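Local coordinates for putative alcohol dehydrogenase (Sinorhizobium meliloti, PDB 4J6F), which probably catalyses nicotinamide-dependent oxidation of alcohols, as a member of the medium-chain dehydrogenase/reductase family, at residues M135-F138 against S139-R143; D150-Y153 against M154-R158; A186-C189 against C190-T194. All blocks are in the same frame, centred on the assembly; numbering follows the deposited sequence.

Interaction 1 (M135-F138 against S139-R143)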
loop_
_atom_site.group_PDB
_atom_site.type_symbol
_atom_site.label_atom_id
_atom_site.label_comp_id
_atom_site.label_asym_id
_atom_site.label_seq_id
_atom_site.Cartn_x
_atom_site.Cartn_y
_atom_site.Cartn_z
HETATM N N MSE A 135 29.584 11.448 12.446
HETATM C CA MSE A 135 28.849 10.481 11.668
HETATM C C MSE A 135 28.136 11.250 10.600
HETATM O O MSE A 135 27.376 12.171 10.902
HETATM C CB MSE A 135 27.833 9.860 12.599
HETATM C CG MSE A 135 27.179 8.651 11.953
HETATM SE SE MSE A 135 25.642 8.185 13.081
HETATM C CE MSE A 135 24.298 7.994 11.657
ATOM N N VAL A 136 28.392 10.892 9.344
ATOM C CA VAL A 136 27.764 11.534 8.192
ATOM C C VAL A 136 26.317 11.078 7.998
ATOM O O VAL A 136 26.033 9.876 7.987
ATOM C CB VAL A 136 28.540 11.204 6.909
ATOM C CG1 VAL A 136 27.767 11.641 5.675
ATOM C CG2 VAL A 136 29.909 11.856 6.940
ATOM N N ASP A 137 25.404 12.032 7.839
ATOM C CA ASP A 137 24.072 11.716 7.338
ATOM C C ASP A 137 24.181 11.700 5.818
ATOM O O ASP A 137 24.399 12.735 5.198
ATOM C CB ASP A 137 23.055 12.761 7.792
ATOM C CG ASP A 137 21.699 12.600 7.116
ATOM O OD1 ASP A 137 21.517 11.672 6.291
ATOM O OD2 ASP A 137 20.804 13.413 7.417
ATOM N N PHE A 138 24.032 10.530 5.218
ATOM C CA PHE A 138 24.258 10.384 3.783
ATOM C C PHE A 138 23.205 11.088 2.899
ATOM O O PHE A 138 23.399 11.203 1.685
ATOM C CB PHE A 138 24.439 8.891 3.403
ATOM C CG PHE A 138 23.151 8.101 3.304
ATOM C CD1 PHE A 138 22.203 8.113 4.335
ATOM C CD2 PHE A 138 22.890 7.322 2.181
ATOM C CE1 PHE A 138 21.029 7.374 4.242
ATOM C CE2 PHE A 138 21.709 6.574 2.080
ATOM C CZ PHE A 138 20.781 6.594 3.118
ATOM N N SER A 139 22.113 11.570 3.500
ATOM C CA SER A 139 20.970 12.092 2.732
ATOM C C SER A 139 21.239 13.400 2.023
ATOM O O SER A 139 21.817 14.311 2.610
ATOM C CB SER A 139 19.771 12.307 3.632
ATOM O OG SER A 139 19.467 11.132 4.340
ATOM N N ILE A 140 20.830 13.484 0.757
ATOM C CA ILE A 140 20.681 14.775 0.077
ATOM C C ILE A 140 19.178 14.965 -0.044
ATOM O O ILE A 140 18.528 14.241 -0.774
ATOM C CB ILE A 140 21.333 14.797 -1.315
ATOM C CG1 ILE A 140 22.782 14.342 -1.228
ATOM C CG2 ILE A 140 21.246 16.184 -1.930
ATOM C CD1 ILE A 140 23.331 13.866 -2.559
ATOM N N TYR A 141 18.613 15.907 0.691
ATOM C CA TYR A 141 17.164 15.995 0.743
ATOM C C TYR A 141 16.612 16.707 -0.459
ATOM O O TYR A 141 15.559 16.332 -0.965
ATOM C CB TYR A 141 16.709 16.684 2.026
ATOM C CG TYR A 141 17.015 15.861 3.238
ATOM C CD1 TYR A 141 16.156 14.845 3.643
ATOM C CD2 TYR A 141 18.189 16.063 3.959
ATOM C CE1 TYR A 141 16.444 14.072 4.755
ATOM C CE2 TYR A 141 18.486 15.293 5.068
ATOM C CZ TYR A 141 17.610 14.303 5.460
ATOM O OH TYR A 141 17.901 13.540 6.562
ATOM N N ASN A 142 17.238 17.806 -0.829
ATOM C CA ASN A 142 16.856 18.537 -2.012
ATOM C C ASN A 142 15.558 19.293 -1.821
ATOM O O ASN A 142 15.029 19.864 -2.761
ATOM C CB ASN A 142 16.770 17.601 -3.198
ATOM C CG ASN A 142 18.115 17.324 -3.799
ATOM O OD1 ASN A 142 18.930 18.219 -3.943
ATOM N ND2 ASN A 142 18.356 16.080 -4.145
ATOM N N ARG A 143 15.061 19.310 -0.593
ATOM C CA ARG A 143 13.887 20.107 -0.257
ATOM C C ARG A 143 14.068 20.711 1.122
ATOM O O ARG A 143 14.905 20.250 1.894
ATOM C CB ARG A 143 12.622 19.262 -0.280
ATOM C CG ARG A 143 12.390 18.517 -1.571
ATOM C CD ARG A 143 11.043 17.834 -1.535
ATOM N NE ARG A 143 9.990 18.832 -1.428
ATOM C CZ ARG A 143 9.514 19.518 -2.459
ATOM N NH1 ARG A 143 8.569 20.420 -2.269
ATOM N NH2 ARG A 143 9.981 19.304 -3.684
#

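Interaction 2 (D150-Y153 against M154-R158)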
loop_
_atom_site.group_PDB
_atom_site.type_symbol
_atom_site.label_atom_id
_atom_site.label_comp_id
_atom_site.label_asym_id
_atom_site.label_seq_id
_atom_site.Cartn_x
_atom_site.Cartn_y
_atom_site.Cartn_z
ATOM N N ASP A 150 12.319 14.118 -3.697
ATOM C CA ASP A 150 13.468 14.507 -4.530
ATOM C C ASP A 150 14.802 14.058 -3.952
ATOM O O ASP A 150 15.848 14.524 -4.396
ATOM C CB ASP A 150 13.508 16.026 -4.750
ATOM C CG ASP A 150 12.287 16.555 -5.500
ATOM O OD1 ASP A 150 11.783 15.865 -6.414
ATOM O OD2 ASP A 150 11.833 17.680 -5.178
ATOM N N ILE A 151 14.766 13.156 -2.975
ATOM C CA ILE A 151 15.971 12.732 -2.281
ATOM C C ILE A 151 17.036 12.157 -3.207
ATOM O O ILE A 151 16.731 11.637 -4.287
ATOM C CB ILE A 151 15.689 11.677 -1.203
ATOM C CG1 ILE A 151 14.871 10.528 -1.791
ATOM C CG2 ILE A 151 15.016 12.314 0.002
ATOM C CD1 ILE A 151 14.772 9.324 -0.885
ATOM N N ASP A 152 18.284 12.277 -2.757
ATOM C CA ASP A 152 19.444 11.652 -3.359
ATOM C C ASP A 152 20.331 11.236 -2.178
ATOM O O ASP A 152 19.929 11.407 -1.012
ATOM C CB ASP A 152 20.143 12.670 -4.253
ATOM C CG ASP A 152 20.962 12.026 -5.367
ATOM O OD1 ASP A 152 21.321 10.825 -5.256
ATOM O OD2 ASP A 152 21.256 12.751 -6.350
ATOM N N TYR A 153 21.514 10.680 -2.446
ATOM C CA TYR A 153 22.458 10.393 -1.350
ATOM C C TYR A 153 23.917 10.446 -1.728
ATOM O O TYR A 153 24.285 10.255 -2.886
ATOM C CB TYR A 153 22.164 9.052 -0.669
ATOM C CG TYR A 153 22.489 7.817 -1.474
ATOM C CD1 TYR A 153 23.781 7.303 -1.519
ATOM C CD2 TYR A 153 21.494 7.134 -2.175
ATOM C CE1 TYR A 153 24.077 6.151 -2.253
ATOM C CE2 TYR A 153 21.781 5.987 -2.915
ATOM C CZ TYR A 153 23.068 5.494 -2.948
ATOM O OH TYR A 153 23.346 4.350 -3.660
HETATM N N MSE A 154 24.742 10.687 -0.719
HETATM C CA MSE A 154 26.195 10.693 -0.864
HETATM C C MSE A 154 26.672 9.302 -1.137
HETATM O O MSE A 154 26.355 8.372 -0.403
HETATM C CB MSE A 154 26.791 11.246 0.418
HETATM C CG MSE A 154 25.888 12.397 0.807
HETATM SE SE MSE A 154 26.906 13.879 1.569
HETATM C CE MSE A 154 25.519 14.513 2.809
ATOM N N GLY A 155 27.458 9.165 -2.196
ATOM C CA GLY A 155 27.836 7.873 -2.722
ATOM C C GLY A 155 27.060 7.586 -4.004
ATOM O O GLY A 155 27.397 6.655 -4.745
ATOM N N HIS A 156 26.010 8.359 -4.259
ATOM C CA HIS A 156 25.322 8.304 -5.542
ATOM C C HIS A 156 25.330 9.627 -6.309
ATOM O O HIS A 156 25.863 9.703 -7.398
ATOM C CB HIS A 156 23.889 7.799 -5.389
ATOM C CG HIS A 156 23.131 7.750 -6.677
ATOM N ND1 HIS A 156 22.353 8.793 -7.120
ATOM C CD2 HIS A 156 23.054 6.796 -7.630
ATOM C CE1 HIS A 156 21.821 8.482 -8.283
ATOM N NE2 HIS A 156 22.232 7.275 -8.615
ATOM N N GLY A 157 24.763 10.674 -5.729
ATOM C CA GLY A 157 24.735 11.981 -6.395
ATOM C C GLY A 157 25.995 12.817 -6.249
ATOM O O GLY A 157 26.115 13.877 -6.853
ATOM N N ARG A 158 26.951 12.306 -5.478
ATOM C CA ARG A 158 28.074 13.069 -4.950
ATOM C C ARG A 158 29.005 12.025 -4.325
ATOM O O ARG A 158 28.543 10.968 -3.888
ATOM C CB ARG A 158 27.507 13.977 -3.869
ATOM C CG ARG A 158 28.351 15.115 -3.388
ATOM C CD ARG A 158 27.807 15.516 -2.025
ATOM N NE ARG A 158 27.840 16.958 -1.754
ATOM C CZ ARG A 158 28.935 17.658 -1.457
ATOM N NH1 ARG A 158 28.827 18.945 -1.212
ATOM N NH2 ARG A 158 30.141 17.096 -1.402
HETATM O O HOH W 1 26.213 4.000 -4.470
#

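Interaction 3 (A186-C189 against C190-T194)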
loop_
_atom_site.group_PDB
_atom_site.type_symbol
_atom_site.label_atom_id
_atom_site.label_comp_id
_atom_site.label_asym_id
_atom_site.label_seq_id
_atom_site.Cartn_x
_atom_site.Cartn_y
_atom_site.Cartn_z
ATOM N N ALA A 186 29.903 3.514 12.267
ATOM C CA ALA A 186 29.727 3.434 10.812
ATOM C C ALA A 186 28.738 2.353 10.365
ATOM O O ALA A 186 28.565 2.104 9.169
ATOM C CB ALA A 186 31.071 3.224 10.140
ATOM N N THR A 187 28.090 1.696 11.317
ATOM C CA THR A 187 27.207 0.601 10.970
ATOM C C THR A 187 25.792 1.107 10.738
ATOM O O THR A 187 24.970 0.393 10.191
ATOM C CB THR A 187 27.214 -0.513 12.049
ATOM O OG1 THR A 187 26.587 -0.050 13.253
ATOM C CG2 THR A 187 28.627 -0.957 12.370
ATOM N N PHE A 188 25.511 2.349 11.123
ATOM C CA PHE A 188 24.116 2.770 11.317
ATOM C C PHE A 188 23.371 3.442 10.161
ATOM O O PHE A 188 22.258 3.028 9.832
ATOM C CB PHE A 188 23.991 3.649 12.552
ATOM C CG PHE A 188 24.255 2.934 13.845
ATOM C CD1 PHE A 188 23.353 2.012 14.344
ATOM C CD2 PHE A 188 25.380 3.229 14.593
ATOM C CE1 PHE A 188 23.582 1.381 15.555
ATOM C CE2 PHE A 188 25.615 2.603 15.807
ATOM C CZ PHE A 188 24.713 1.678 16.294
ATOM N N CYS A 189 23.940 4.448 9.511
ATOM C CA CYS A 189 23.126 5.433 8.792
ATOM C C CYS A 189 22.192 5.070 7.613
ATOM O O CYS A 189 21.031 5.428 7.653
ATOM C CB CYS A 189 24.042 6.556 8.322
ATOM S SG CYS A 189 23.222 7.808 7.336
ATOM N N CYS A 190 22.638 4.327 6.611
ATOM C CA CYS A 190 21.747 3.899 5.542
ATOM C C CYS A 190 20.694 2.899 5.998
ATOM O O CYS A 190 19.503 3.163 5.846
ATOM C CB CYS A 190 22.533 3.342 4.351
ATOM S SG CYS A 190 21.505 2.816 2.952
ATOM N N ALA A 191 21.097 1.761 6.552
ATOM C CA ALA A 191 20.102 0.742 6.899
ATOM C C ALA A 191 19.142 1.149 8.028
ATOM O O ALA A 191 17.956 0.808 7.964
ATOM C CB ALA A 191 20.747 -0.598 7.190
ATOM N N TYR A 192 19.637 1.878 9.035
ATOM C CA TYR A 192 18.800 2.236 10.190
ATOM C C TYR A 192 17.872 3.415 9.892
ATOM O O TYR A 192 16.750 3.474 10.405
ATOM C CB TYR A 192 19.622 2.436 11.477
ATOM C CG TYR A 192 20.193 1.128 12.030
ATOM C CD1 TYR A 192 21.177 0.423 11.328
ATOM C CD2 TYR A 192 19.745 0.589 13.238
ATOM C CE1 TYR A 192 21.691 -0.767 11.809
ATOM C CE2 TYR A 192 20.262 -0.604 13.729
ATOM C CZ TYR A 192 21.234 -1.277 13.007
ATOM O OH TYR A 192 21.768 -2.475 13.452
ATOM N N LEU A 193 18.314 4.334 9.043
ATOM C CA LEU A 193 17.417 5.369 8.580
ATOM C C LEU A 193 16.301 4.714 7.777
ATOM O O LEU A 193 15.114 4.987 8.026
ATOM C CB LEU A 193 18.151 6.400 7.724
ATOM C CG LEU A 193 17.321 7.604 7.277
ATOM C CD1 LEU A 193 16.712 8.340 8.460
ATOM C CD2 LEU A 193 18.185 8.553 6.462
ATOM N N THR A 194 16.691 3.846 6.833
ATOM C CA THR A 194 15.749 3.095 5.997
ATOM C C THR A 194 14.792 2.249 6.845
ATOM O O THR A 194 13.573 2.330 6.683
ATOM C CB THR A 194 16.492 2.255 4.937
ATOM O OG1 THR A 194 17.162 3.143 4.048
ATOM C CG2 THR A 194 15.547 1.428 4.100
HETATM O O HOH W 2 24.619 -2.266 13.608
#

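Interaction 1 (M135-F138 against S139-R143)
D137 swings its carboxylate forward along the chain toward S139 and Y141: CG stands opposite the backbone N (chi1 171°), and both oxygens find donors there. S139 turns the other way, OG lying beside its own N and trans to its carbonyl carbon (chi1 -54°), which lets its backbone and its hydroxyl serve the same oxygen. S139 N donates to D137 OD1 at 2.9 Å, arriving from above the carboxylate plane, and this bond from residue i+2 back to an aspartate side chain makes an Asx turn. S139 OG donates to D137 OD1 as well, also at 2.9 Å, along the syn lone pair. The second oxygen belongs to the tyrosine: Y141 OH donates a hydrogen bond to D137 OD2 over 3.0 Å, again on the syn side, with the carboxylate and ring planes 79° apart. S139 CB lies over one face of the Y141 ring, 3.4 Å from its plane and toward the rim. Three donors of the local chain thus hold a buried carboxylate and fix its rotation, while OD2 also accepts a bond from a bound glycerol, probably from the crystallisation liquor. Replacing D137 with an alanine would probably deprive S139 N and OG of their shared acceptor and leave the Y141 hydroxyl without this partner. Y141 has a further partner in R333, which makes a cation-pi contact with its ring. The turn sits where strand 133-140 is interrupted, inside the mixed sheet in which that strand pairs antiparallel with 113-121, 152-153 and 173-175. Helix 189-201 packs against F138 and S139 through L193, and helix 333-344 places F336 against D137.

Interaction 2 (D150-Y153 against M154-R158)
Y153 and H156 meet in the tight half of this turn, where the chain doubles back right after strand 152-153. H156 CB lies over one face of the tyrosine ring, 3.5 Å from the centroid of the Y153 ring and close to its normal, a CH-pi contact. The imidazole itself leans obliquely to the phenol, its plane at 42°. In the backbone, Y153 O accepts two bonds: H156 N donates to Y153 O at 2.9 Å from above the carbonyl plane, and G157 N reaches Y153 O, also at 2.9 Å, nearly in line with the C=O bond. The first of these bonds closes a type II beta turn over M154 and G155. G155, at its third position, has a positive phi of 105°, where a side chain would press on the carbonyl O of M154. D152 adds a side-chain bond to the turn. H156 CG is trans to its backbone N (chi1 179°), which directs the ring to D152, where H156 ND1 donates to D152 OD1 at 2.9 Å on the syn lone pair; Y153 N reaches D152 OD1 from the anti side at 2.8 Å, tilted out of the carboxylate plane.

The looser side is at G157 and R158, both partly exposed, where R158 carries its guanidinium to a salt bridge with E63. The polar end of the buried Y153 is separate: a water bridges Y153 OH (3.0 Å) and G155 O (2.9 Å), T76 hydrogen-bonds the hydroxyl, and a glycerol lies close. T103 takes up D152 OD2, while the Y153 and H156 rings both meet W97. Strand 152-153 pairs antiparallel with 133-140; V80 of helix 75-82 packs on Y153 and H156, and M154 points its selenium chain to M166, L168 and P169 of strand 165-169.

Interaction 3 (A186-C189 against C190-T194)
The rings of F188 and Y192 meet as a T: the F188 edge points at the Y192 face, with planes at 76° and centroids 5.1 Å apart. F188 CD1 does the touching, 3.8 Å above the middle of the Y192 ring and 4.0 Å from Y192 CG. The F188 ring has T187 OG1 over the centre of one face. Both aromatics have CG beside the backbone N and trans to the carbonyl carbon (chi1 -67° in F188 and -70° in Y192); the two residues are four apart, and this shared torsion sends both rings to the same flank of the chain. The backbone holds that spacing: Y192 N donates to F188 O at 3.0 Å nearly straight along the carbonyl, and L193 N to C189 O at 3.2 Å from above the carbonyl plane. Further along, C190 O accepts both T194 N and T194 OG1, from opposite faces of its plane. A water joins the polar ends, donating to T187 OG1 and lying 2.9 Å from Y192 OH; T187 OG1 has its own bond to E184 O. At the helix start, C190 N is hydrogen-bonded to D113 OD1.

The i to i+4 pair spans the entry to helix 189-201, from F188 just ahead of it to Y192 in its first turn. C189 and L193 pack on strand 133-140, whereas A191 and Y192 touch V219 and A222 of helix 218-229. The helix thus contacts both the sheet of the GroES-like part and a helix beside the parallel, Rossmann-type sheet, consistent with the two-domain layout of medium-chain dehydrogenases.

All three contacts are largely buried, though interaction 2 has a partly exposed flank at G157 and R158, and interaction 3 lies nearest the chain's centre. Interactions 1 and 2 hold neighbouring strands of one sheet and are tied together: F138 O and M154 N, like I140 O and D152 N, probably hydrogen-bond, and the F138 and Y153 side chains pack. Interaction 3 meets interaction 1 through apolar and sulfur contacts, C189 against M135 and F138, but does not touch interaction 2. Their chemistry differs: D137 anchors an Asx turn at the break within strand 133-140, backbone bonds form the turn in 150-158 with D152 tying H156 to it, and 186-194 relies on aromatic packing and helical bonds.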